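Local coordinates for protein omega-class glutathione S-transferase (Bombyx mori, PDB 3WD6) that binds glutathione and probably works as a glutathione transferase and a glutathione-dependent dehydroascorbate reductase, at residues L30-T44 and V78-S92. Sequence-based numbering, arbitrary orientation.
Sequences LRVYNMRYCPYAQRT and VPAIEIAEDVTIYES. With GSH (glutathione), chain J.
Tyr33 and Glu82 meet through their polar ends on one face of the sheet. Tyr33 OH donates to Glu82 OE2 at 2.6 Å, and this oxygen lies at the ring edge, near its plane. Tyr33 OH also accepts from Arg31 NH1 at 3.0 Å, in the guanidinium plane. It thus works as donor and acceptor at once. Arg31 and Glu82 also form a long salt bridge, with the carboxylate oxygen well out of the guanidinium plane. Glu56 pairs with Arg31 NE. Glu82 OE1 takes Asp86 N on its anti lone pair and is also salt-bridged to Lys72. Four backbone bonds join strands 31-34 and 80-82, two each at the antiparallel pairs Arg31-Glu82 and Tyr33-Ala80. These strands belong to the thioredoxin-like domain of the glutathione transferase fold, where the cis-proline, here Pro79, follows a residue that binds glutathione through its backbone. Val78 N donates to GSH O2 at 3.0 Å, and Val78 O accepts from GSH N2 at 2.9 Å. The Pro79 ring packs on helix 39-51, with CB 3.8 Å from Ala41 CB. At the γ-glutamyl end, Ser92 N gives a bond to GSH O11. Ser92 OG, set between its backbone N and carbonyl carbon (chi1 66°), can reach two partners. It donates to GSH O12 and accepts from Arg43 NH1. Arg43 NE is held by Met181 O. Glu91 OE1 accepts from GSH N1.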
loop_
_atom_site.group_PDB
_atom_site.type_symbol
_atom_site.label_atom_id
_atom_site.label_comp_id
_atom_site.label_asym_id
_atom_site.label_seq_id
_atom_site.Cartn_x
_atom_site.Cartn_y
_atom_site.Cartn_z
ATOM N N LEU A 30 12.814 -2.211 -14.908
ATOM C CA LEU A 30 11.658 -1.445 -14.458
ATOM C C LEU A 30 11.959 -0.922 -13.058
ATOM O O LEU A 30 12.402 -1.683 -12.173
ATOM C CB LEU A 30 10.398 -2.311 -14.432
ATOM C CG LEU A 30 9.107 -1.506 -14.210
ATOM C CD1 LEU A 30 7.984 -1.957 -15.153
ATOM C CD2 LEU A 30 8.671 -1.610 -12.774
ATOM N N ARG A 31 11.742 0.378 -12.866
ATOM C CA ARG A 31 12.107 1.038 -11.621
ATOM C C ARG A 31 10.908 1.674 -10.933
ATOM O O ARG A 31 10.095 2.373 -11.568
ATOM C CB ARG A 31 13.152 2.119 -11.886
ATOM C CG ARG A 31 13.253 3.154 -10.754
ATOM C CD ARG A 31 14.224 4.257 -11.111
ATOM N NE ARG A 31 15.565 3.734 -11.382
ATOM C CZ ARG A 31 16.583 4.490 -11.776
ATOM N NH1 ARG A 31 16.401 5.793 -11.948
ATOM N NH2 ARG A 31 17.771 3.950 -12.002
ATOM N N VAL A 32 10.816 1.466 -9.622
ATOM C CA VAL A 32 9.771 2.114 -8.837
ATOM C C VAL A 32 10.351 3.249 -8.003
ATOM O O VAL A 32 11.246 3.006 -7.183
ATOM C CB VAL A 32 9.106 1.114 -7.848
ATOM C CG1 VAL A 32 7.936 1.774 -7.093
ATOM C CG2 VAL A 32 8.638 -0.135 -8.582
ATOM N N TYR A 33 9.838 4.468 -8.190
ATOM C CA TYR A 33 10.107 5.548 -7.231
ATOM C C TYR A 33 9.169 5.352 -6.046
ATOM O O TYR A 33 7.935 5.405 -6.188
ATOM C CB TYR A 33 9.970 6.950 -7.873
ATOM C CG TYR A 33 11.003 7.128 -8.959
ATOM C CD1 TYR A 33 12.307 7.486 -8.642
ATOM C CD2 TYR A 33 10.699 6.865 -10.297
ATOM C CE1 TYR A 33 13.274 7.613 -9.621
ATOM C CE2 TYR A 33 11.671 6.991 -11.291
ATOM C CZ TYR A 33 12.953 7.363 -10.941
ATOM O OH TYR A 33 13.932 7.483 -11.899
ATOM N N ASN A 34 9.762 5.114 -4.879
ATOM C CA ASN A 34 9.036 4.588 -3.728
ATOM C C ASN A 34 9.366 5.377 -2.469
ATOM O O ASN A 34 10.337 6.154 -2.465
ATOM C CB ASN A 34 9.504 3.134 -3.540
ATOM C CG ASN A 34 8.761 2.393 -2.445
ATOM O OD1 ASN A 34 7.521 2.392 -2.389
ATOM N ND2 ASN A 34 9.523 1.732 -1.569
ATOM N N MET A 35 8.567 5.202 -1.412
ATOM C CA MET A 35 9.115 5.376 -0.070
ATOM C C MET A 35 8.579 4.286 0.845
ATOM O O MET A 35 7.389 3.960 0.811
ATOM C CB MET A 35 8.973 6.791 0.480
ATOM C CG MET A 35 7.792 7.026 1.340
ATOM S SD MET A 35 8.058 6.764 3.128
ATOM C CE MET A 35 6.533 7.573 3.673
ATOM N N ARG A 36 9.494 3.717 1.633
ATOM C CA ARG A 36 9.318 2.411 2.265
ATOM C C ARG A 36 8.016 2.309 3.065
ATOM O O ARG A 36 7.404 1.233 3.143
ATOM C CB ARG A 36 10.544 2.071 3.136
ATOM C CG ARG A 36 10.536 0.668 3.771
ATOM C CD ARG A 36 10.958 -0.403 2.774
ATOM N NE ARG A 36 10.928 -1.754 3.347
ATOM C CZ ARG A 36 9.814 -2.416 3.682
ATOM N NH1 ARG A 36 8.609 -1.849 3.538
ATOM N NH2 ARG A 36 9.909 -3.653 4.164
ATOM N N TYR A 37 7.583 3.435 3.625
ATOM C CA TYR A 37 6.451 3.460 4.540
ATOM C C TYR A 37 5.217 4.002 3.835
ATOM O O TYR A 37 4.155 4.147 4.448
ATOM C CB TYR A 37 6.824 4.301 5.784
ATOM C CG TYR A 37 8.089 3.772 6.432
ATOM C CD1 TYR A 37 8.039 2.800 7.428
ATOM C CD2 TYR A 37 9.332 4.194 6.000
ATOM C CE1 TYR A 37 9.211 2.286 7.993
ATOM C CE2 TYR A 37 10.493 3.697 6.552
ATOM C CZ TYR A 37 10.436 2.738 7.537
ATOM O OH TYR A 37 11.625 2.260 8.074
ATOM N N CYS A 38 5.342 4.301 2.543
ATOM C CA CYS A 38 4.180 4.782 1.806
ATOM C C CYS A 38 3.201 3.651 1.433
ATOM O O CYS A 38 3.536 2.756 0.637
ATOM C CB CYS A 38 4.590 5.574 0.559
ATOM S SG CYS A 38 3.130 6.150 -0.376
ATOM N N PRO A 39 1.972 3.694 1.988
ATOM C CA PRO A 39 1.058 2.595 1.617
ATOM C C PRO A 39 0.685 2.644 0.146
ATOM O O PRO A 39 0.467 1.568 -0.443
ATOM C CB PRO A 39 -0.191 2.828 2.488
ATOM C CG PRO A 39 -0.145 4.290 2.844
ATOM C CD PRO A 39 1.348 4.662 2.906
ATOM N N TYR A 40 0.592 3.848 -0.431
ATOM C CA TYR A 40 0.201 3.952 -1.837
ATOM C C TYR A 40 1.247 3.297 -2.720
ATOM O O TYR A 40 0.919 2.508 -3.621
ATOM C CB TYR A 40 -0.066 5.405 -2.250
ATOM C CG TYR A 40 -1.307 5.946 -1.594
ATOM C CD1 TYR A 40 -2.575 5.604 -2.069
ATOM C CD2 TYR A 40 -1.219 6.754 -0.462
ATOM C CE1 TYR A 40 -3.721 6.076 -1.451
ATOM C CE2 TYR A 40 -2.366 7.235 0.166
ATOM C CZ TYR A 40 -3.611 6.895 -0.336
ATOM O OH TYR A 40 -4.743 7.360 0.294
ATOM N N ALA A 41 2.510 3.609 -2.456
ATOM C CA ALA A 41 3.596 2.988 -3.198
ATOM C C ALA A 41 3.622 1.472 -2.950
ATOM O O ALA A 41 4.021 0.705 -3.835
ATOM C CB ALA A 41 4.911 3.632 -2.823
ATOM N N GLN A 42 3.183 1.039 -1.764
ATOM C CA GLN A 42 3.157 -0.400 -1.444
ATOM C C GLN A 42 2.288 -1.203 -2.433
ATOM O O GLN A 42 2.600 -2.357 -2.768
ATOM C CB GLN A 42 2.694 -0.657 -0.008
ATOM C CG GLN A 42 2.844 -2.113 0.419
ATOM C CD GLN A 42 2.408 -2.358 1.861
ATOM O OE1 GLN A 42 1.942 -1.428 2.549
ATOM N NE2 GLN A 42 2.543 -3.617 2.326
ATOM N N ARG A 43 1.202 -0.586 -2.896
ATOM C CA ARG A 43 0.361 -1.186 -3.929
ATOM C C ARG A 43 1.183 -1.623 -5.127
ATOM O O ARG A 43 0.974 -2.720 -5.670
ATOM C CB ARG A 43 -0.707 -0.191 -4.392
ATOM C CG ARG A 43 -1.805 0.017 -3.407
ATOM C CD ARG A 43 -2.614 1.199 -3.807
ATOM N NE ARG A 43 -3.931 1.189 -3.180
ATOM C CZ ARG A 43 -4.837 2.141 -3.348
ATOM N NH1 ARG A 43 -4.549 3.202 -4.117
ATOM N NH2 ARG A 43 -6.027 2.022 -2.756
ATOM N N THR A 44 2.111 -0.763 -5.548
ATOM C CA THR A 44 2.908 -1.050 -6.734
ATOM C C THR A 44 3.885 -2.201 -6.451
ATOM O O THR A 44 4.026 -3.118 -7.265
ATOM C CB THR A 44 3.636 0.218 -7.220
ATOM O OG1 THR A 44 2.669 1.243 -7.521
ATOM C CG2 THR A 44 4.480 -0.087 -8.457
ATOM N N VAL A 78 4.820 9.665 -4.612
ATOM C CA VAL A 78 5.126 8.252 -4.878
ATOM C C VAL A 78 3.827 7.461 -4.766
ATOM O O VAL A 78 2.907 7.882 -4.056
ATOM C CB VAL A 78 6.164 7.684 -3.888
ATOM C CG1 VAL A 78 7.558 8.232 -4.190
ATOM C CG2 VAL A 78 5.751 7.978 -2.446
ATOM N N PRO A 79 3.729 6.317 -5.459
ATOM C CA PRO A 79 4.766 5.760 -6.340
ATOM C C PRO A 79 4.765 6.375 -7.750
ATOM O O PRO A 79 3.797 7.028 -8.209
ATOM C CB PRO A 79 4.323 4.297 -6.490
ATOM C CG PRO A 79 2.774 4.408 -6.516
ATOM C CD PRO A 79 2.494 5.495 -5.456
ATOM N N ALA A 80 5.876 6.142 -8.436
ATOM C CA ALA A 80 5.927 6.257 -9.881
ATOM C C ALA A 80 6.768 5.091 -10.420
ATOM O O ALA A 80 7.777 4.710 -9.790
ATOM C CB ALA A 80 6.533 7.588 -10.301
ATOM N N ILE A 81 6.360 4.523 -11.560
ATOM C CA ILE A 81 7.211 3.560 -12.242
ATOM C C ILE A 81 7.850 4.176 -13.500
ATOM O O ILE A 81 7.254 5.041 -14.163
ATOM C CB ILE A 81 6.462 2.232 -12.593
ATOM C CG1 ILE A 81 5.410 2.466 -13.680
ATOM C CG2 ILE A 81 5.828 1.628 -11.348
ATOM C CD1 ILE A 81 4.618 1.198 -14.051
ATOM N N GLU A 82 9.057 3.727 -13.822
ATOM C CA GLU A 82 9.758 4.173 -15.021
ATOM C C GLU A 82 9.951 2.929 -15.879
ATOM O O GLU A 82 10.697 2.014 -15.500
ATOM C CB GLU A 82 11.109 4.809 -14.658
ATOM C CG GLU A 82 11.871 5.426 -15.842
ATOM C CD GLU A 82 12.922 6.474 -15.392
ATOM O OE1 GLU A 82 13.388 7.286 -16.228
ATOM O OE2 GLU A 82 13.279 6.487 -14.193
ATOM N N ILE A 83 9.277 2.876 -17.027
ATOM C CA ILE A 83 9.240 1.628 -17.797
ATOM C C ILE A 83 10.287 1.632 -18.912
ATOM O O ILE A 83 10.568 0.587 -19.533
ATOM C CB ILE A 83 7.832 1.347 -18.354
ATOM C CG1 ILE A 83 7.338 2.537 -19.190
ATOM C CG2 ILE A 83 6.858 1.086 -17.203
ATOM C CD1 ILE A 83 5.978 2.321 -19.803
ATOM N N ALA A 84 10.859 2.820 -19.135
ATOM C CA ALA A 84 11.886 3.067 -20.142
ATOM C C ALA A 84 12.471 4.439 -19.822
ATOM O O ALA A 84 11.870 5.191 -19.029
ATOM C CB ALA A 84 11.271 3.059 -21.529
ATOM N N GLU A 85 13.615 4.791 -20.412
ATOM C CA GLU A 85 14.248 6.050 -20.011
ATOM C C GLU A 85 13.311 7.253 -20.230
ATOM O O GLU A 85 12.803 7.472 -21.331
ATOM C CB GLU A 85 15.592 6.285 -20.700
ATOM C CG GLU A 85 16.423 7.358 -19.966
ATOM C CD GLU A 85 17.791 7.625 -20.588
ATOM O OE1 GLU A 85 18.069 7.146 -21.718
ATOM O OE2 GLU A 85 18.593 8.331 -19.935
ATOM N N ASP A 86 13.078 8.015 -19.166
ATOM C CA ASP A 86 12.222 9.191 -19.224
ATOM C C ASP A 86 10.787 8.865 -19.643
ATOM O O ASP A 86 10.082 9.730 -20.191
ATOM C CB ASP A 86 12.812 10.262 -20.155
ATOM C CG ASP A 86 14.215 10.699 -19.736
ATOM O OD1 ASP A 86 14.520 10.649 -18.520
ATOM O OD2 ASP A 86 15.018 11.084 -20.625
ATOM N N VAL A 87 10.351 7.631 -19.386
ATOM C CA VAL A 87 8.948 7.264 -19.601
ATOM C C VAL A 87 8.372 6.671 -18.307
ATOM O O VAL A 87 8.733 5.546 -17.887
ATOM C CB VAL A 87 8.776 6.304 -20.805
ATOM C CG1 VAL A 87 7.308 5.904 -20.977
ATOM C CG2 VAL A 87 9.322 6.955 -22.088
ATOM N N THR A 88 7.494 7.442 -17.665
ATOM C CA THR A 88 7.036 7.088 -16.339
ATOM C C THR A 88 5.532 7.139 -16.198
ATOM O O THR A 88 4.847 7.899 -16.905
ATOM C CB THR A 88 7.617 8.020 -15.280
ATOM O OG1 THR A 88 7.143 9.351 -15.530
ATOM C CG2 THR A 88 9.157 7.961 -15.291
ATOM N N ILE A 89 5.036 6.336 -15.257
ATOM C CA ILE A 89 3.628 6.333 -14.880
ATOM C C ILE A 89 3.563 6.599 -13.377
ATOM O O ILE A 89 4.411 6.108 -12.616
ATOM C CB ILE A 89 3.002 4.949 -15.147
ATOM C CG1 ILE A 89 3.124 4.587 -16.620
ATOM C CG2 ILE A 89 1.539 4.931 -14.729
ATOM C CD1 ILE A 89 2.177 5.365 -17.471
ATOM N N TYR A 90 2.565 7.355 -12.938
ATOM C CA TYR A 90 2.371 7.557 -11.510
ATOM C C TYR A 90 0.895 7.488 -11.186
ATOM O O TYR A 90 0.069 7.338 -12.094
ATOM C CB TYR A 90 2.984 8.874 -11.038
ATOM C CG TYR A 90 2.787 10.009 -12.016
ATOM C CD1 TYR A 90 3.654 10.186 -13.087
ATOM C CD2 TYR A 90 1.742 10.908 -11.865
ATOM C CE1 TYR A 90 3.482 11.222 -13.984
ATOM C CE2 TYR A 90 1.559 11.949 -12.760
ATOM C CZ TYR A 90 2.435 12.098 -13.818
ATOM O OH TYR A 90 2.248 13.131 -14.706
ATOM N N GLU A 91 0.574 7.612 -9.898
ATOM C CA GLU A 91 -0.750 7.270 -9.367
ATOM C C GLU A 91 -0.826 5.759 -9.201
ATOM O O GLU A 91 -0.866 5.016 -10.187
ATOM C CB GLU A 91 -1.894 7.797 -10.235
ATOM C CG GLU A 91 -2.052 9.306 -10.157
ATOM C CD GLU A 91 -2.393 9.768 -8.756
ATOM O OE1 GLU A 91 -3.392 9.266 -8.179
ATOM O OE2 GLU A 91 -1.656 10.635 -8.225
ATOM N N SER A 92 -0.821 5.323 -7.941
ATOM C CA SER A 92 -0.639 3.924 -7.598
ATOM C C SER A 92 -1.553 2.978 -8.377
ATOM O O SER A 92 -1.081 1.976 -8.925
ATOM C CB SER A 92 -0.822 3.727 -6.095
ATOM O OG SER A 92 -2.151 4.001 -5.701
HETATM N N1 GSH J . -3.305 9.217 -5.335
HETATM C CA1 GSH J . -1.875 8.906 -5.214
HETATM C C1 GSH J . -1.574 7.441 -5.512
HETATM O O11 GSH J . -0.434 7.072 -5.977
HETATM O O12 GSH J . -2.495 6.573 -5.319
HETATM C CB1 GSH J . -1.414 9.304 -3.819
HETATM C CG1 GSH J . -0.061 8.856 -3.366
HETATM C CD1 GSH J . 0.495 9.585 -2.169
HETATM O OE1 GSH J . -0.218 10.254 -1.428
HETATM N N2 GSH J . 1.893 9.505 -1.873
HETATM C CA2 GSH J . 2.376 10.256 -0.710
HETATM C C2 GSH J . 3.281 11.358 -1.218
HETATM O O2 GSH J . 4.081 11.101 -2.110
HETATM C CB2 GSH J . 3.157 9.358 0.183
HETATM S SG2 GSH J . 2.284 8.265 1.244
HETATM N N3 GSH J . 3.206 12.684 -0.643
HETATM C CA3 GSH J . 4.088 13.744 -1.133
HETATM C C3 GSH J . 4.428 14.805 -0.164
HETATM O O31 GSH J . 5.018 14.503 0.909
HETATM O O32 GSH J . 4.136 15.999 -0.420
#